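Local coordinates for probable amino acid aminotransferase (Mycobacterium tuberculosis, PDB 6Q1Q), which is a probable aminotransferase of the class IV family, a group of two-domain alpha/beta proteins, at residues Val5-Glu10 and Pro68-Ala73; Ala21-Ala26 and Arg97-Gly102; Phe33-Val38 and Ser254-Ala259; Arg72-Ala77 and Ala107-Ser112; Gln221-Val226 and Glu281-Ala286. All coordinates share one frame; numbering follows the deposited sequence.

Contact 1. Residues Val5-Glu10 and Pro68-Ala73; sequences VTLDGE and PRWRRA
Leu7 meets helix 67-84 with both methyl groups of its branched side chain. CD1 stands over one face of the Trp70 indole, 3.5 Å from the centroid of the five-membered ring and 14° off the ring normal, a clear CH-pi contact. CD2 settles against the helix itself, 3.5 Å from Ala73 CB and close to the carbonyl O of Arg69. Val5 extends this apolar patch: with CG1 anti to the backbone N (chi1 -175°), that methyl comes to 4.2 Å from Ala73 CB.

The polar contacts involve faces of guanidinium groups. Leu7 O lies over one face of the Arg69 guanidinium, whose NH2 also rests 3.6 Å from Leu7 CB. Asp8 O sits over a face of the Arg72 guanidinium, 3.1 Å from NH1, but the N-H bonds point poorly for a hydrogen bond.

Within 5-10, a type I turn from Thr6 to Gly9 is closed by Gly9 N to Thr6 O (2.9 Å). Asp8 OD1 accepts from Glu10 N in an Asx turn, met from 39° out of the carboxylate plane.

The Asp8 carboxylate makes no contact with either arginine, its OD2 lying 6.1 Å from Arg69 NH1. Cohesion between the turn and the helix therefore rests on buried apolar packing, probably aided by the attraction of positive guanidinium faces for the carbonyl oxygens of the turn.

Contact 2. Residues Ala21-Ala26 and Arg97-Gly102; sequences ADDLAA and RGREGG
Asp22 and Arg99 form a side-on salt bridge in which two guanidinium nitrogens grip one carboxylate oxygen. Arg99 NE reaches Asp22 OD1 at 3.0 Å and Arg99 NH2 reaches the same OD1 at 3.2 Å. Both donate from the guanidinium edge to the syn side of OD1, although the two planar groups are turned 56° apart; a further bond from NH2 to OD2 is weak. The carboxylate is brought there by a chi1 of 59°, which places CG between the backbone N and the carbonyl carbon, the crowded position.

Beside it run two backbone bonds, Glu100 N to Asp22 O (3.1 Å) and the nearly straight Leu24 N to Gly98 O (2.7 Å, 170° at the hydrogen), which flank a single bridge between Asp23 and Arg99. Leu24 spreads its methyls over the loop: CD1 lies 3.8 Å from Arg97 CB, and CD2 lies 3.7 Å from Glu100 CG.

Behind this layer, Asp23 OD1 receives Ala25 N at 2.9 Å on its anti lone pair and is also hydrogen-bonded to Ser96 OG, while OD2 pairs with Thr106 OG1. The guanidinium of Arg97 is held by a salt bridge to Asp30. Ala21 O bonds to Tyr108 OH of the second subunit.

Asp23 is thus the N-cap of helix 24-28, and Arg99 to Gly102 form a type II turn with Gly101 at positive phi: an N-capped helix start clasped to a loop between antiparallel strands, beside the dimer interface.

Contact 3. Residues Phe33-Val38 and Ser254-Ala259; sequences FETLLV and SSMTLA
Ser255, packed under Thr35, has its OG gripped by two hydrogen bonds, one with His49 NE2 and one with Thr219 OG1. Across the contact its CB approaches Thr35 O to 3.2 Å, so a methylene rather than the hydroxyl presses on that carbonyl. Placing OG anti to the carbonyl carbon (chi1 -71°) leaves it 3.6 Å from Thr35 O, with its polar partners lying elsewhere.

Next along the loop, Met256 lies obliquely across Thr35. The methyl CG2 of Thr35, anti to its own backbone N, touches Met256 CB at 3.8 Å. The methionine chain bends at chi3 (-43°), bringing CE as well to 4.1 Å from the same methyl.

Two residues farther along the strand, Leu37 also points toward the loop, and CB and CD1 do the touching. Its CB lies 3.5 Å from Ser255 O, and CD1 comes to 3.4 Å from Met256 O. The apolar contacts here are looser: Leu37 CD2 stands 4.3 Å from Leu258 CD2. Thr35 and Leu37 share the strand face turned to the loop, whereas Leu36 between them points away.

The loop has its own brace, Ser254 OG donating to Thr257 O at 2.6 Å.

Segment 254-259 connects strands 249-253 and 259-265 of the mixed sheet, so the contact brings that sheet's connecting loop onto strand 31-39 of the five-stranded antiparallel sheet. Helix 116-124 borders the junction, Arg122 NH1 bonding to Met256 O and Val118 packing on Met256, while Leu36 packs toward helix 46-59.

Contact 4. Residues Arg72-Ala77 and Ala107-Ser112; sequences RAVEVA and AYVMVS
Val109 points its two methyls at successive turns of helix 67-84. CG2, anti to the carbonyl carbon, meets Ala73 CB at 3.7 Å; CG1, anti to the backbone N (chi1 170°), meets Ala77 CB at 3.6 Å. The branched side chain therefore straddles two alanines one helical turn apart. Val74 points away from the strand, yet its CG2 still comes to 4.4 Å from Val109 CG2.

Val111 takes up the other end of the contact. Its CG1 lies 4.2 Å from Ala77 CB and 4.0 Å from Ala77 O, touching both the methyl and the backbone of the same residue. Val109 and Val111 both reach the Ala77 methyl, from directions roughly at right angles.

The alanines allow a close approach, consistent with the 8.4 Å between the axes of the two short segments, which point the same way within 26°. Tyr108 and Met110 project from the reverse face, where both meet the second subunit.

This is the layered packing of an alpha/beta domain: a helix laid nearly along a strand of the five-stranded antiparallel sheet, with beta-branched valines of the sheet against alanines of the helix.

Contact 5. Residues Gln221-Val226 and Glu281-Ala286; sequences QALFEV and ELVDAA
Ala222 and Ala286 meet where two helices, 218-229 and 275-286, pack alpha-on-alpha at a steep angle. The axes of the two short segments cross at 105° and approach to 8.3 Å, a spacing that the small residues at the crossing allow. Here the fit is tight. Ala286 CB presses on the backbone of the other helix, 3.6 Å from both Ala222 O and Leu223 N, and the two alanine methyls are 3.9 Å apart.

The buried flank is filled by Leu223. Its CB does not aim at the partner helix, but CG anti to the backbone N (chi1 161°) brings the tip across. There CD1 touches Leu282 CB at 3.7 Å and Val283 CG2 at 4.0 Å, the two leucine side chains crossing at about a right angle.

The loose side is the rim at Ala285, which is partly exposed and gives up little surface to the other helix. Beyond it, the exposed Glu225 and Glu281 make no contact across the helices; Asp284 turns instead to a salt bridge with Arg39.

Val226, well covered, stands between the two sides. The side chains of Val226 and Leu282 pass each other in opposite directions, CG1 of Val226 3.9 Å from CD2 of Leu282, while Val226 CG2 sits 3.7 Å from Ala286 CA, directly against the main chain of helix 275-286.

In the fold
From the N terminus, strand 3-6 runs into the turn that contact 1 closes against helix 67-84. Helix 24-28 opens contact 2, which closes at the loop after strand 89-96 and crosses contact 1. Strand 31-39 then opens contact 3, the longest loop, closed at 254-259; it crosses contacts 1 and 2 and ties the antiparallel sheet to the mixed one. Contact 4, enclosed by contact 3, starts from the segment of helix 67-84 that closes contact 1, shares Arg72 and Ala73 with it, and crosses contact 2 on its way to strand 106-113, neighbour of 3-6. Contact 5 crosses contact 3 and touches it where Leu258 packs on Val283, carrying the connection to helix 275-286.

Contact 1. Residues Val5-Glu10 and Pro68-Ala73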
# COMPACT_ATOMS: atom_id res chain seq x y z
N VAL B 5 -8.95 18.02 13.12
CA VAL B 5 -9.96 18.97 12.66
C VAL B 5 -10.66 18.38 11.45
O VAL B 5 -10.03 18.14 10.41
CB VAL B 5 -9.36 20.35 12.33
CG1 VAL B 5 -10.47 21.33 11.99
CG2 VAL B 5 -8.52 20.85 13.50
N THR B 6 -11.96 18.17 11.58
CA THR B 6 -12.76 17.69 10.48
C THR B 6 -13.04 18.82 9.49
O THR B 6 -12.89 20.01 9.82
CB THR B 6 -14.06 17.08 11.01
OG1 THR B 6 -14.65 17.95 11.98
CG2 THR B 6 -13.81 15.71 11.64
N LEU B 7 -13.46 18.46 8.28
CA LEU B 7 -13.64 19.45 7.23
C LEU B 7 -14.82 20.38 7.47
O LEU B 7 -14.88 21.46 6.90
CB LEU B 7 -13.82 18.74 5.86
CG LEU B 7 -12.47 18.46 5.19
CD1 LEU B 7 -12.64 18.18 3.71
CD2 LEU B 7 -11.50 19.59 5.41
N ASP B 8 -15.77 19.97 8.31
CA ASP B 8 -16.79 20.91 8.75
C ASP B 8 -16.18 22.07 9.50
O ASP B 8 -16.72 23.18 9.51
CB ASP B 8 -17.82 20.20 9.61
CG ASP B 8 -17.19 19.26 10.59
OD1 ASP B 8 -16.10 19.59 11.11
OD2 ASP B 8 -17.76 18.19 10.87
N GLY B 9 -15.08 21.81 10.21
CA GLY B 9 -14.44 22.77 11.09
C GLY B 9 -14.50 22.34 12.53
O GLY B 9 -13.88 22.99 13.38
N GLU B 10 -15.22 21.26 12.84
CA GLU B 10 -15.28 20.77 14.20
C GLU B 10 -13.93 20.21 14.61
O GLU B 10 -13.26 19.51 13.84
CB GLU B 10 -16.37 19.72 14.34
CG GLU B 10 -16.73 19.39 15.80
CD GLU B 10 -17.18 20.63 16.59
OE1 GLU B 10 -17.58 21.64 15.96
OE2 GLU B 10 -17.09 20.59 17.84
N PRO B 68 -12.22 24.86 -0.62
CA PRO B 68 -12.56 25.81 0.45
C PRO B 68 -12.70 25.17 1.82
O PRO B 68 -12.23 25.74 2.81
CB PRO B 68 -13.89 26.41 -0.03
CG PRO B 68 -13.84 26.29 -1.51
CD PRO B 68 -13.10 25.02 -1.79
N ARG B 69 -13.31 23.98 1.89
CA ARG B 69 -13.42 23.30 3.18
C ARG B 69 -12.06 22.81 3.65
O ARG B 69 -11.76 22.85 4.85
CB ARG B 69 -14.42 22.15 3.09
CG ARG B 69 -15.70 22.51 2.36
CD ARG B 69 -16.92 21.92 3.06
NE ARG B 69 -16.81 20.47 3.26
CZ ARG B 69 -17.28 19.83 4.32
NH1 ARG B 69 -17.90 20.50 5.28
NH2 ARG B 69 -17.14 18.51 4.42
N TRP B 70 -11.22 22.33 2.73
CA TRP B 70 -9.87 21.91 3.10
C TRP B 70 -9.04 23.09 3.59
O TRP B 70 -8.28 22.96 4.55
CB TRP B 70 -9.18 21.23 1.91
CG TRP B 70 -9.53 19.78 1.75
CD1 TRP B 70 -10.35 19.23 0.80
CD2 TRP B 70 -9.06 18.69 2.55
NE1 TRP B 70 -10.42 17.87 0.97
CE2 TRP B 70 -9.64 17.51 2.03
CE3 TRP B 70 -8.22 18.59 3.66
CZ2 TRP B 70 -9.39 16.26 2.59
CZ3 TRP B 70 -7.98 17.35 4.21
CH2 TRP B 70 -8.56 16.20 3.67
N ARG B 71 -9.18 24.25 2.94
CA ARG B 71 -8.39 25.41 3.34
C ARG B 71 -8.74 25.86 4.75
O ARG B 71 -7.86 26.24 5.53
CB ARG B 71 -8.60 26.56 2.35
CG ARG B 71 -7.85 26.41 1.05
CD ARG B 71 -7.89 27.69 0.23
NE ARG B 71 -7.60 27.44 -1.18
CZ ARG B 71 -8.53 27.23 -2.11
NH1 ARG B 71 -9.81 27.24 -1.78
NH2 ARG B 71 -8.17 27.01 -3.36
N ARG B 72 -10.03 25.79 5.10
CA ARG B 72 -10.46 26.23 6.42
C ARG B 72 -9.98 25.28 7.52
O ARG B 72 -9.51 25.73 8.57
CB ARG B 72 -11.98 26.36 6.45
CG ARG B 72 -12.60 26.12 7.82
CD ARG B 72 -14.06 26.47 7.79
NE ARG B 72 -14.79 25.48 7.01
CZ ARG B 72 -16.09 25.23 7.12
NH1 ARG B 72 -16.82 25.90 8.00
NH2 ARG B 72 -16.66 24.31 6.36
N ALA B 73 -10.10 23.97 7.29
CA ALA B 73 -9.67 23.01 8.29
C ALA B 73 -8.17 23.10 8.54
O ALA B 73 -7.71 22.92 9.67
CB ALA B 73 -10.04 21.59 7.86

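Contact 2. Residues Ala21-Ala26 and Arg97-Gly102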
# COMPACT_ATOMS: atom_id res chain seq x y z
N ALA B 21 -14.63 0.87 12.02
CA ALA B 21 -13.80 -0.31 11.79
C ALA B 21 -13.79 -0.74 10.33
O ALA B 21 -12.90 -1.50 9.93
CB ALA B 21 -14.27 -1.46 12.67
N ASP B 22 -14.75 -0.27 9.53
CA ASP B 22 -14.84 -0.64 8.12
C ASP B 22 -14.43 0.50 7.20
O ASP B 22 -14.84 0.52 6.03
CB ASP B 22 -16.25 -1.13 7.79
CG ASP B 22 -17.32 -0.08 8.07
OD1 ASP B 22 -17.00 0.98 8.65
OD2 ASP B 22 -18.49 -0.32 7.71
N ASP B 23 -13.64 1.44 7.69
CA ASP B 23 -13.17 2.53 6.83
C ASP B 23 -12.11 2.00 5.88
O ASP B 23 -11.15 1.34 6.29
CB ASP B 23 -12.61 3.67 7.67
CG ASP B 23 -12.50 4.97 6.89
OD1 ASP B 23 -11.67 5.04 5.96
OD2 ASP B 23 -13.25 5.91 7.20
N LEU B 24 -12.28 2.30 4.59
CA LEU B 24 -11.36 1.81 3.57
C LEU B 24 -9.93 2.31 3.76
O LEU B 24 -9.01 1.75 3.16
CB LEU B 24 -11.88 2.17 2.18
CG LEU B 24 -13.14 1.40 1.79
CD1 LEU B 24 -13.68 1.85 0.44
CD2 LEU B 24 -12.84 -0.09 1.77
N ALA B 25 -9.72 3.34 4.59
CA ALA B 25 -8.36 3.75 4.90
C ALA B 25 -7.64 2.70 5.74
O ALA B 25 -6.45 2.44 5.53
CB ALA B 25 -8.37 5.10 5.63
N ALA B 26 -8.35 2.09 6.69
CA ALA B 26 -7.76 1.08 7.56
C ALA B 26 -7.85 -0.32 6.97
O ALA B 26 -6.94 -1.13 7.15
CB ALA B 26 -8.44 1.10 8.94
N ARG B 97 -11.48 6.82 0.76
CA ARG B 97 -12.68 6.51 -0.01
C ARG B 97 -13.93 6.42 0.84
O ARG B 97 -15.04 6.43 0.30
CB ARG B 97 -12.48 5.21 -0.79
CG ARG B 97 -13.41 5.05 -1.99
CD ARG B 97 -13.02 3.88 -2.88
NE ARG B 97 -11.60 3.94 -3.23
CZ ARG B 97 -11.10 4.68 -4.22
NH1 ARG B 97 -11.91 5.43 -4.96
NH2 ARG B 97 -9.80 4.66 -4.46
N GLY B 98 -13.79 6.35 2.16
CA GLY B 98 -14.93 6.26 3.05
C GLY B 98 -15.10 4.87 3.63
O GLY B 98 -14.18 4.06 3.69
N ARG B 99 -16.33 4.59 4.04
CA ARG B 99 -16.65 3.30 4.64
C ARG B 99 -17.15 2.34 3.57
O ARG B 99 -17.62 2.75 2.50
CB ARG B 99 -17.70 3.47 5.73
CG ARG B 99 -17.47 4.71 6.59
CD ARG B 99 -18.44 4.77 7.75
NE ARG B 99 -18.68 3.46 8.34
CZ ARG B 99 -19.81 3.11 8.95
NH1 ARG B 99 -20.81 3.97 9.05
NH2 ARG B 99 -19.94 1.89 9.46
N GLU B 100 -17.02 1.05 3.85
CA GLU B 100 -17.52 0.02 2.95
C GLU B 100 -19.02 0.19 2.75
O GLU B 100 -19.80 0.09 3.71
CB GLU B 100 -17.20 -1.37 3.50
CG GLU B 100 -15.73 -1.73 3.45
CD GLU B 100 -15.49 -3.22 3.60
OE1 GLU B 100 -14.60 -3.75 2.90
OE2 GLU B 100 -16.18 -3.86 4.42
N GLY B 101 -19.43 0.44 1.51
CA GLY B 101 -20.81 0.74 1.21
C GLY B 101 -21.23 2.16 1.53
O GLY B 101 -22.39 2.52 1.26
N GLY B 102 -20.35 2.97 2.11
CA GLY B 102 -20.69 4.35 2.38
C GLY B 102 -20.76 5.18 1.11
O GLY B 102 -20.30 4.78 0.04

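Contact 3. Residues Phe33-Val38 and Ser254-Ala259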
# COMPACT_ATOMS: atom_id res chain seq x y z
N PHE B 33 -3.12 11.17 0.77
CA PHE B 33 -2.76 12.05 1.86
C PHE B 33 -1.66 13.01 1.43
O PHE B 33 -1.01 12.81 0.40
CB PHE B 33 -2.33 11.27 3.11
CG PHE B 33 -0.89 10.84 3.11
CD1 PHE B 33 -0.48 9.76 2.35
CD2 PHE B 33 0.04 11.52 3.88
CE1 PHE B 33 0.85 9.36 2.35
CE2 PHE B 33 1.37 11.13 3.88
CZ PHE B 33 1.77 10.05 3.12
N GLU B 34 -1.47 14.05 2.23
CA GLU B 34 -0.38 15.00 2.05
C GLU B 34 0.21 15.33 3.42
O GLU B 34 -0.43 15.14 4.45
CB GLU B 34 -0.85 16.29 1.36
CG GLU B 34 -1.08 16.13 -0.14
CD GLU B 34 0.22 16.00 -0.90
OE1 GLU B 34 1.25 16.52 -0.42
OE2 GLU B 34 0.22 15.36 -1.97
N THR B 35 1.44 15.83 3.40
CA THR B 35 2.15 16.22 4.61
C THR B 35 2.67 17.64 4.44
O THR B 35 3.28 17.96 3.42
CB THR B 35 3.31 15.26 4.91
OG1 THR B 35 2.79 14.02 5.39
CG2 THR B 35 4.25 15.86 5.94
N LEU B 36 2.41 18.49 5.43
CA LEU B 36 2.85 19.87 5.42
C LEU B 36 3.57 20.19 6.72
O LEU B 36 3.30 19.58 7.76
CB LEU B 36 1.67 20.85 5.24
CG LEU B 36 0.97 20.89 3.88
CD1 LEU B 36 -0.12 19.84 3.79
CD2 LEU B 36 0.39 22.28 3.65
N LEU B 37 4.49 21.14 6.65
CA LEU B 37 5.21 21.61 7.82
C LEU B 37 4.60 22.92 8.29
O LEU B 37 4.47 23.87 7.50
CB LEU B 37 6.70 21.80 7.51
CG LEU B 37 7.54 22.27 8.69
CD1 LEU B 37 8.21 21.09 9.37
CD2 LEU B 37 8.57 23.30 8.25
N VAL B 38 4.22 22.98 9.56
CA VAL B 38 3.76 24.21 10.18
C VAL B 38 4.97 24.92 10.78
O VAL B 38 5.62 24.39 11.68
CB VAL B 38 2.69 23.94 11.25
CG1 VAL B 38 2.45 25.18 12.09
CG2 VAL B 38 1.40 23.46 10.61
N SER B 254 11.89 16.48 1.27
CA SER B 254 10.49 16.19 1.51
C SER B 254 9.87 17.37 2.24
O SER B 254 10.54 18.35 2.56
CB SER B 254 10.33 14.88 2.29
OG SER B 254 11.15 14.88 3.44
N SER B 255 8.57 17.26 2.52
CA SER B 255 7.83 18.41 3.03
C SER B 255 8.03 18.63 4.53
O SER B 255 8.09 19.77 4.98
CB SER B 255 6.35 18.25 2.70
OG SER B 255 6.14 18.41 1.31
N MET B 256 8.12 17.56 5.32
CA MET B 256 8.27 17.74 6.76
C MET B 256 9.74 17.81 7.16
O MET B 256 10.18 18.80 7.75
CB MET B 256 7.57 16.61 7.52
CG MET B 256 7.73 16.72 9.03
SD MET B 256 7.74 15.14 9.88
CE MET B 256 6.41 14.28 9.04
N THR B 257 10.52 16.77 6.86
CA THR B 257 11.97 16.88 6.91
C THR B 257 12.43 17.50 5.60
O THR B 257 12.39 16.85 4.55
CB THR B 257 12.63 15.53 7.18
OG1 THR B 257 14.02 15.59 6.84
CG2 THR B 257 11.95 14.40 6.40
N LEU B 258 12.84 18.77 5.65
CA LEU B 258 13.00 19.55 4.43
C LEU B 258 14.14 19.02 3.58
O LEU B 258 13.92 18.56 2.45
CB LEU B 258 13.21 21.02 4.79
CG LEU B 258 12.13 21.59 5.70
CD1 LEU B 258 12.56 22.92 6.29
CD2 LEU B 258 10.82 21.74 4.94
N ALA B 259 15.36 19.06 4.10
CA ALA B 259 16.52 18.58 3.36
C ALA B 259 17.41 17.76 4.28
O ALA B 259 17.78 18.22 5.36
CB ALA B 259 17.31 19.74 2.76

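Contact 4. Residues Arg72-Ala77 and Ala107-Ser112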
# COMPACT_ATOMS: atom_id res chain seq x y z
N ARG B 72 -10.03 25.79 5.10
CA ARG B 72 -10.46 26.23 6.42
C ARG B 72 -9.98 25.28 7.52
O ARG B 72 -9.51 25.73 8.57
CB ARG B 72 -11.98 26.36 6.45
CG ARG B 72 -12.60 26.12 7.82
CD ARG B 72 -14.06 26.47 7.79
NE ARG B 72 -14.79 25.48 7.01
CZ ARG B 72 -16.09 25.23 7.12
NH1 ARG B 72 -16.82 25.90 8.00
NH2 ARG B 72 -16.66 24.31 6.36
N ALA B 73 -10.10 23.97 7.29
CA ALA B 73 -9.67 23.01 8.29
C ALA B 73 -8.17 23.10 8.54
O ALA B 73 -7.71 22.92 9.67
CB ALA B 73 -10.04 21.59 7.86
N VAL B 74 -7.39 23.36 7.49
CA VAL B 74 -5.95 23.55 7.66
C VAL B 74 -5.68 24.70 8.63
O VAL B 74 -4.88 24.58 9.57
CB VAL B 74 -5.27 23.79 6.30
CG1 VAL B 74 -3.85 24.30 6.50
CG2 VAL B 74 -5.26 22.52 5.49
N GLU B 75 -6.32 25.85 8.39
CA GLU B 75 -6.15 27.01 9.26
C GLU B 75 -6.49 26.68 10.71
O GLU B 75 -5.70 26.91 11.62
CB GLU B 75 -7.02 28.15 8.74
CG GLU B 75 -6.48 28.73 7.45
CD GLU B 75 -5.05 29.25 7.56
OE1 GLU B 75 -4.65 29.75 8.64
OE2 GLU B 75 -4.32 29.15 6.55
N VAL B 76 -7.70 26.14 10.93
CA VAL B 76 -8.16 25.82 12.27
C VAL B 76 -7.13 24.95 12.99
O VAL B 76 -6.79 25.19 14.15
CB VAL B 76 -9.53 25.14 12.20
CG1 VAL B 76 -9.92 24.60 13.55
CG2 VAL B 76 -10.57 26.13 11.69
N ALA B 77 -6.61 23.93 12.30
CA ALA B 77 -5.58 23.09 12.89
C ALA B 77 -4.30 23.89 13.11
O ALA B 77 -3.64 23.75 14.15
CB ALA B 77 -5.30 21.89 11.99
N ALA B 107 -12.62 12.57 5.49
CA ALA B 107 -11.61 13.60 5.29
C ALA B 107 -11.42 14.36 6.59
O ALA B 107 -12.39 14.81 7.20
CB ALA B 107 -12.02 14.56 4.17
N TYR B 108 -10.16 14.51 7.01
CA TYR B 108 -9.85 15.28 8.20
C TYR B 108 -8.42 15.79 8.11
O TYR B 108 -7.64 15.37 7.25
CB TYR B 108 -10.06 14.46 9.48
CG TYR B 108 -9.25 13.19 9.57
CD1 TYR B 108 -9.71 12.00 9.02
CD2 TYR B 108 -8.02 13.18 10.22
CE1 TYR B 108 -8.97 10.83 9.11
CE2 TYR B 108 -7.27 12.01 10.31
CZ TYR B 108 -7.75 10.85 9.76
OH TYR B 108 -7.01 9.69 9.85
N VAL B 109 -8.09 16.71 9.01
CA VAL B 109 -6.77 17.31 9.09
C VAL B 109 -6.18 16.94 10.45
O VAL B 109 -6.89 16.95 11.46
CB VAL B 109 -6.83 18.85 8.92
CG1 VAL B 109 -5.49 19.49 9.26
CG2 VAL B 109 -7.27 19.21 7.50
N MET B 110 -4.90 16.61 10.46
CA MET B 110 -4.22 16.17 11.66
C MET B 110 -2.90 16.92 11.78
O MET B 110 -2.13 16.99 10.82
CB MET B 110 -3.96 14.67 11.63
CG MET B 110 -3.57 14.08 12.98
SD MET B 110 -3.87 12.31 13.10
CE MET B 110 -3.26 11.76 11.51
N VAL B 111 -2.64 17.48 12.96
CA VAL B 111 -1.37 18.11 13.26
C VAL B 111 -0.79 17.42 14.49
O VAL B 111 -1.49 17.22 15.49
CB VAL B 111 -1.51 19.63 13.48
CG1 VAL B 111 -2.59 19.94 14.51
CG2 VAL B 111 -0.18 20.24 13.88
N SER B 112 0.48 17.03 14.40
CA SER B 112 1.14 16.27 15.45
C SER B 112 2.55 16.82 15.64
O SER B 112 3.02 17.60 14.80
CB SER B 112 1.17 14.78 15.08
OG SER B 112 1.71 14.57 13.79

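Contact 5. Residues Gln221-Val226 and Glu281-Ala286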
# COMPACT_ATOMS: atom_id res chain seq x y z
N GLN B 221 9.97 21.06 -6.23
CA GLN B 221 9.53 22.01 -7.24
C GLN B 221 9.68 23.45 -6.75
O GLN B 221 10.12 24.33 -7.51
CB GLN B 221 8.09 21.72 -7.65
CG GLN B 221 7.98 20.87 -8.90
CD GLN B 221 6.69 20.08 -8.97
OE1 GLN B 221 5.89 20.09 -8.04
NE2 GLN B 221 6.48 19.40 -10.09
N ALA B 222 9.34 23.70 -5.49
CA ALA B 222 9.52 25.04 -4.93
C ALA B 222 10.99 25.40 -4.82
O ALA B 222 11.37 26.56 -5.02
CB ALA B 222 8.83 25.14 -3.57
N LEU B 223 11.84 24.42 -4.48
CA LEU B 223 13.28 24.66 -4.44
C LEU B 223 13.80 25.10 -5.80
O LEU B 223 14.64 26.00 -5.89
CB LEU B 223 14.01 23.41 -3.97
CG LEU B 223 15.51 23.35 -4.30
CD1 LEU B 223 16.30 24.28 -3.39
CD2 LEU B 223 16.03 21.92 -4.22
N PHE B 224 13.30 24.49 -6.87
CA PHE B 224 13.74 24.85 -8.22
C PHE B 224 13.41 26.30 -8.54
O PHE B 224 14.16 26.97 -9.25
CB PHE B 224 13.11 23.92 -9.25
CG PHE B 224 13.93 22.69 -9.53
CD1 PHE B 224 14.80 22.19 -8.59
CD2 PHE B 224 13.82 22.04 -10.75
CE1 PHE B 224 15.55 21.07 -8.84
CE2 PHE B 224 14.57 20.91 -11.02
CZ PHE B 224 15.44 20.42 -10.06
N GLU B 225 12.28 26.80 -8.03
CA GLU B 225 11.89 28.17 -8.31
C GLU B 225 12.81 29.17 -7.61
O GLU B 225 13.20 30.18 -8.20
CB GLU B 225 10.43 28.38 -7.88
CG GLU B 225 9.46 27.59 -8.74
CD GLU B 225 9.21 28.25 -10.08
OE1 GLU B 225 9.26 29.50 -10.15
OE2 GLU B 225 9.00 27.52 -11.08
N VAL B 226 13.18 28.89 -6.36
CA VAL B 226 14.09 29.77 -5.63
C VAL B 226 15.51 29.64 -6.17
O VAL B 226 16.23 30.64 -6.30
CB VAL B 226 14.02 29.48 -4.12
CG1 VAL B 226 15.10 30.25 -3.38
CG2 VAL B 226 12.64 29.83 -3.58
N GLU B 281 19.65 26.74 3.16
CA GLU B 281 18.91 28.00 3.15
C GLU B 281 18.06 28.17 1.90
O GLU B 281 17.12 28.98 1.92
CB GLU B 281 19.86 29.19 3.32
CG GLU B 281 20.42 29.32 4.74
CD GLU B 281 21.62 30.23 4.82
OE1 GLU B 281 21.99 30.84 3.78
OE2 GLU B 281 22.20 30.36 5.92
N LEU B 282 18.36 27.44 0.83
CA LEU B 282 17.53 27.50 -0.37
C LEU B 282 16.18 26.83 -0.12
O LEU B 282 15.13 27.37 -0.49
CB LEU B 282 18.24 26.84 -1.55
CG LEU B 282 19.31 27.65 -2.28
CD1 LEU B 282 19.97 26.81 -3.35
CD2 LEU B 282 18.68 28.89 -2.89
N VAL B 283 16.19 25.65 0.50
CA VAL B 283 14.94 24.98 0.84
C VAL B 283 14.16 25.80 1.86
O VAL B 283 12.93 25.88 1.81
CB VAL B 283 15.22 23.55 1.35
CG1 VAL B 283 13.92 22.84 1.67
CG2 VAL B 283 16.01 22.77 0.31
N ASP B 284 14.87 26.41 2.81
CA ASP B 284 14.22 27.27 3.80
C ASP B 284 13.46 28.40 3.13
O ASP B 284 12.33 28.72 3.52
CB ASP B 284 15.26 27.82 4.78
CG ASP B 284 15.69 26.80 5.82
OD1 ASP B 284 16.76 26.99 6.44
OD2 ASP B 284 14.98 25.79 5.99
N ALA B 285 14.06 29.03 2.12
CA ALA B 285 13.38 30.09 1.38
C ALA B 285 12.27 29.55 0.49
O ALA B 285 11.33 30.30 0.17
CB ALA B 285 14.38 30.87 0.54
N ALA B 286 12.34 28.29 0.08
CA ALA B 286 11.33 27.74 -0.82
C ALA B 286 10.00 27.53 -0.11
O ALA B 286 8.94 27.79 -0.69
CB ALA B 286 11.83 26.44 -1.44